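Local coordinates for esterase family protein (Staphylococcus aureus, PDB 7L0A), which probably hydrolyses S-formylglutathione to formate and glutathione, as a serine esterase of the esterase D family with the alpha/beta hydrolase fold, at residues Y102-Y107 against G143-K148. Sequence-based numbering, arbitrary orientation.
Sequences YILEVY and GDKFAK
A water donates a 2.7 Å hydrogen bond to the backbone oxygen K145 O and is also hydrogen-bonded to Y107 OH, at 3.0 Å, tying the phenol of Y107 to the loop. No direct hydrogen bond joins the two segments. Most of the rest is packing on the Y107 ring. K145 lays its aliphatic chain over one face of this ring, and the two side chains run past each other in opposite directions. K145 CG sits by the phenol end, 3.7 Å from Y107 CZ. The chain bends at chi3 (-115°), and K145 CE lies over the face, offset toward the rim, 3.5 Å from Y107 CE1, in a CH-pi contact. K145 NZ is hydrogen-bonded to Q142 OE1 and is at most weakly attracted to the ring. F146 meets Y107 obliquely, with the ring planes at 85° and F146 CE1 3.8 Å from Y107 CE2. L104 adds a looser apolar touch, its CD2 4.2 Å from K145 CD. The contact is away from the predicted charge relay residues. It joins helix 99-113 to the loop between helix 130-141 and strand 148-152, while Y107 and F146 also touch strand 123-128 of the central sheet of the alpha/beta hydrolase fold.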
ATOM      1  N   TYR B 102      -8.141  -5.217 -16.179  1.00 17.15           N
ATOM      2  CA  TYR B 102      -8.022  -4.836 -14.777  1.00 14.99           C
ATOM      3  C   TYR B 102      -6.804  -5.475 -14.123  1.00 14.91           C
ATOM      4  O   TYR B 102      -6.055  -4.799 -13.402  1.00 16.07           O
ATOM      5  CB  TYR B 102      -9.305  -5.216 -14.038  1.00 17.23           C
ATOM      6  CG  TYR B 102      -9.223  -5.166 -12.541  1.00 14.28           C
ATOM      7  CD1 TYR B 102      -8.919  -3.988 -11.865  1.00 17.22           C
ATOM      8  CD2 TYR B 102      -9.390  -6.329 -11.791  1.00 14.68           C
ATOM      9  CE1 TYR B 102      -8.842  -3.971 -10.475  1.00 15.64           C
ATOM     10  CE2 TYR B 102      -9.293  -6.315 -10.409  1.00 18.03           C
ATOM     11  CZ  TYR B 102      -9.020  -5.135  -9.779  1.00 15.90           C
ATOM     12  OH  TYR B 102      -8.932  -5.116  -8.385  1.00 18.08           O
ATOM     13  N   ILE B 103      -6.594  -6.779 -14.332  1.00 16.47           N
ATOM     14  CA  ILE B 103      -5.429  -7.406 -13.734  1.00 16.47           C
ATOM     15  C   ILE B 103      -4.144  -6.773 -14.280  1.00 17.29           C
ATOM     16  O   ILE B 103      -3.174  -6.569 -13.535  1.00 14.82           O
ATOM     17  CB  ILE B 103      -5.446  -8.933 -13.936  1.00 16.70           C
ATOM     18  CG1 ILE B 103      -6.621  -9.572 -13.200  1.00 17.27           C
ATOM     19  CG2 ILE B 103      -4.155  -9.556 -13.368  1.00 17.11           C
ATOM     20  CD1 ILE B 103      -6.670  -9.268 -11.731  1.00 18.98           C
ATOM     21  N   LEU B 104      -4.135  -6.382 -15.554  1.00 16.78           N
ATOM     22  CA  LEU B 104      -2.946  -5.735 -16.106  1.00 15.38           C
ATOM     23  C   LEU B 104      -2.772  -4.334 -15.530  1.00 14.71           C
ATOM     24  O   LEU B 104      -1.641  -3.873 -15.351  1.00 16.90           O
ATOM     25  CB  LEU B 104      -3.008  -5.726 -17.628  1.00 15.02           C
ATOM     26  CG  LEU B 104      -2.864  -7.126 -18.217  1.00 22.79           C
ATOM     27  CD1 LEU B 104      -3.059  -7.057 -19.717  1.00 23.75           C
ATOM     28  CD2 LEU B 104      -1.523  -7.761 -17.917  1.00 26.88           C
ATOM     29  N   GLU B 105      -3.872  -3.647 -15.222  1.00 14.59           N
ATOM     30  CA  GLU B 105      -3.790  -2.373 -14.517  1.00 14.39           C
ATOM     31  C   GLU B 105      -3.178  -2.558 -13.136  1.00 16.25           C
ATOM     32  O   GLU B 105      -2.307  -1.775 -12.730  1.00 16.37           O
ATOM     33  CB  GLU B 105      -5.179  -1.750 -14.407  1.00 16.14           C
ATOM     34  CG  GLU B 105      -5.221  -0.584 -13.398  1.00 19.50           C
ATOM     35  CD  GLU B 105      -6.626  -0.119 -13.104  1.00 17.82           C
ATOM     36  OE1 GLU B 105      -7.099  -0.366 -12.008  1.00 19.94           O
ATOM     37  OE2 GLU B 105      -7.291   0.430 -14.041  1.00 19.87           O
ATOM     38  N   VAL B 106      -3.637  -3.569 -12.386  1.00 14.54           N
ATOM     39  CA  VAL B 106      -3.074  -3.807 -11.057  1.00 15.20           C
ATOM     40  C   VAL B 106      -1.572  -4.040 -11.178  1.00 14.85           C
ATOM     41  O   VAL B 106      -0.768  -3.466 -10.425  1.00 15.84           O
ATOM     42  CB  VAL B 106      -3.770  -4.986 -10.353  1.00 14.82           C
ATOM     43  CG1 VAL B 106      -3.060  -5.312  -9.067  1.00 16.00           C
ATOM     44  CG2 VAL B 106      -5.228  -4.656 -10.079  1.00 16.47           C
ATOM     45  N   TYR B 107      -1.179  -4.886 -12.133  1.00 14.66           N
ATOM     46  CA  TYR B 107       0.231  -5.157 -12.376  1.00 14.72           C
ATOM     47  C   TYR B 107       1.001  -3.857 -12.593  1.00 13.90           C
ATOM     48  O   TYR B 107       2.026  -3.606 -11.936  1.00 14.67           O
ATOM     49  CB  TYR B 107       0.395  -6.093 -13.587  1.00 14.54           C
ATOM     50  CG  TYR B 107       1.841  -6.435 -13.873  1.00 16.43           C
ATOM     51  CD1 TYR B 107       2.684  -5.530 -14.527  1.00 16.82           C
ATOM     52  CD2 TYR B 107       2.379  -7.653 -13.473  1.00 15.54           C
ATOM     53  CE1 TYR B 107       4.039  -5.840 -14.728  1.00 18.51           C
ATOM     54  CE2 TYR B 107       3.708  -7.978 -13.709  1.00 20.10           C
ATOM     55  CZ  TYR B 107       4.534  -7.072 -14.323  1.00 25.13           C
ATOM     56  OH  TYR B 107       5.870  -7.376 -14.530  1.00 20.87           O
ATOM     57  N   GLY B 143       2.869 -13.814 -22.007  1.00 26.84           N
ATOM     58  CA  GLY B 143       4.008 -14.685 -21.748  1.00 22.29           C
ATOM     59  C   GLY B 143       5.340 -13.977 -21.628  1.00 28.68           C
ATOM     60  O   GLY B 143       6.275 -14.533 -21.037  1.00 28.92           O
ATOM     61  N   ASP B 144       5.472 -12.783 -22.210  1.00 25.40           N
ATOM     62  CA  ASP B 144       6.688 -11.991 -22.089  1.00 29.26           C
ATOM     63  C   ASP B 144       6.756 -11.225 -20.777  1.00 26.00           C
ATOM     64  O   ASP B 144       7.775 -10.593 -20.489  1.00 30.84           O
ATOM     65  CB  ASP B 144       6.805 -11.020 -23.274  1.00 33.33           C
ATOM     66  CG  ASP B 144       5.654 -10.035 -23.355  1.00 51.72           C
ATOM     67  OD1 ASP B 144       4.599 -10.267 -22.725  1.00 44.41           O
ATOM     68  OD2 ASP B 144       5.802  -9.020 -24.072  1.00 60.43           O
ATOM     69  N   LYS B 145       5.707 -11.283 -19.965  1.00 22.03           N
ATOM     70  CA  LYS B 145       5.638 -10.594 -18.687  1.00 20.78           C
ATOM     71  C   LYS B 145       5.931 -11.505 -17.503  1.00 22.39           C
ATOM     72  O   LYS B 145       6.493 -11.046 -16.504  1.00 23.68           O
ATOM     73  CB  LYS B 145       4.237  -9.983 -18.537  1.00 22.84           C
ATOM     74  CG  LYS B 145       4.030  -8.966 -17.444  1.00 27.78           C
ATOM     75  CD  LYS B 145       2.694  -8.222 -17.670  1.00 28.96           C
ATOM     76  CE  LYS B 145       2.895  -6.726 -17.958  1.00 34.29           C
ATOM     77  NZ  LYS B 145       2.622  -6.310 -19.342  1.00 49.73           N
ATOM     78  N   PHE B 146       5.592 -12.778 -17.597  1.00 19.70           N
ATOM     79  CA  PHE B 146       5.703 -13.698 -16.474  1.00 19.62           C
ATOM     80  C   PHE B 146       6.605 -14.861 -16.853  1.00 20.62           C
ATOM     81  O   PHE B 146       6.413 -15.489 -17.897  1.00 20.93           O
ATOM     82  CB  PHE B 146       4.340 -14.240 -16.061  1.00 18.51           C
ATOM     83  CG  PHE B 146       3.358 -13.176 -15.678  1.00 19.54           C
ATOM     84  CD1 PHE B 146       3.433 -12.562 -14.444  1.00 17.13           C
ATOM     85  CD2 PHE B 146       2.366 -12.786 -16.561  1.00 19.10           C
ATOM     86  CE1 PHE B 146       2.544 -11.589 -14.096  1.00 20.79           C
ATOM     87  CE2 PHE B 146       1.460 -11.806 -16.223  1.00 18.55           C
ATOM     88  CZ  PHE B 146       1.539 -11.211 -14.967  1.00 19.47           C
ATOM     89  N   ALA B 147       7.568 -15.167 -15.982  1.00 18.30           N
ATOM     90  CA  ALA B 147       8.477 -16.271 -16.242  1.00 18.17           C
ATOM     91  C   ALA B 147       7.851 -17.612 -15.896  1.00 17.15           C
ATOM     92  O   ALA B 147       8.245 -18.645 -16.468  1.00 19.82           O
ATOM     93  CB  ALA B 147       9.760 -16.099 -15.439  1.00 25.35           C
ATOM     94  N   LYS B 148       6.918 -17.611 -14.958  1.00 17.00           N
ATOM     95  CA  LYS B 148       6.346 -18.833 -14.408  1.00 17.08           C
ATOM     96  C   LYS B 148       4.884 -18.561 -14.088  1.00 15.29           C
ATOM     97  O   LYS B 148       4.538 -17.456 -13.652  1.00 18.74           O
ATOM     98  CB  LYS B 148       7.064 -19.305 -13.152  1.00 17.25           C
ATOM     99  CG  LYS B 148       8.547 -19.559 -13.378  1.00 21.43           C
ATOM    100  CD  LYS B 148       9.217 -20.037 -12.105  1.00 23.29           C
ATOM    101  CE  LYS B 148      10.724 -20.080 -12.293  1.00 29.40           C
ATOM    102  NZ  LYS B 148      11.388 -20.912 -11.255  1.00 30.10           N
TER
HETATM  103  O   HOH W   1       7.878  -8.744 -16.277  1.00 26.84           O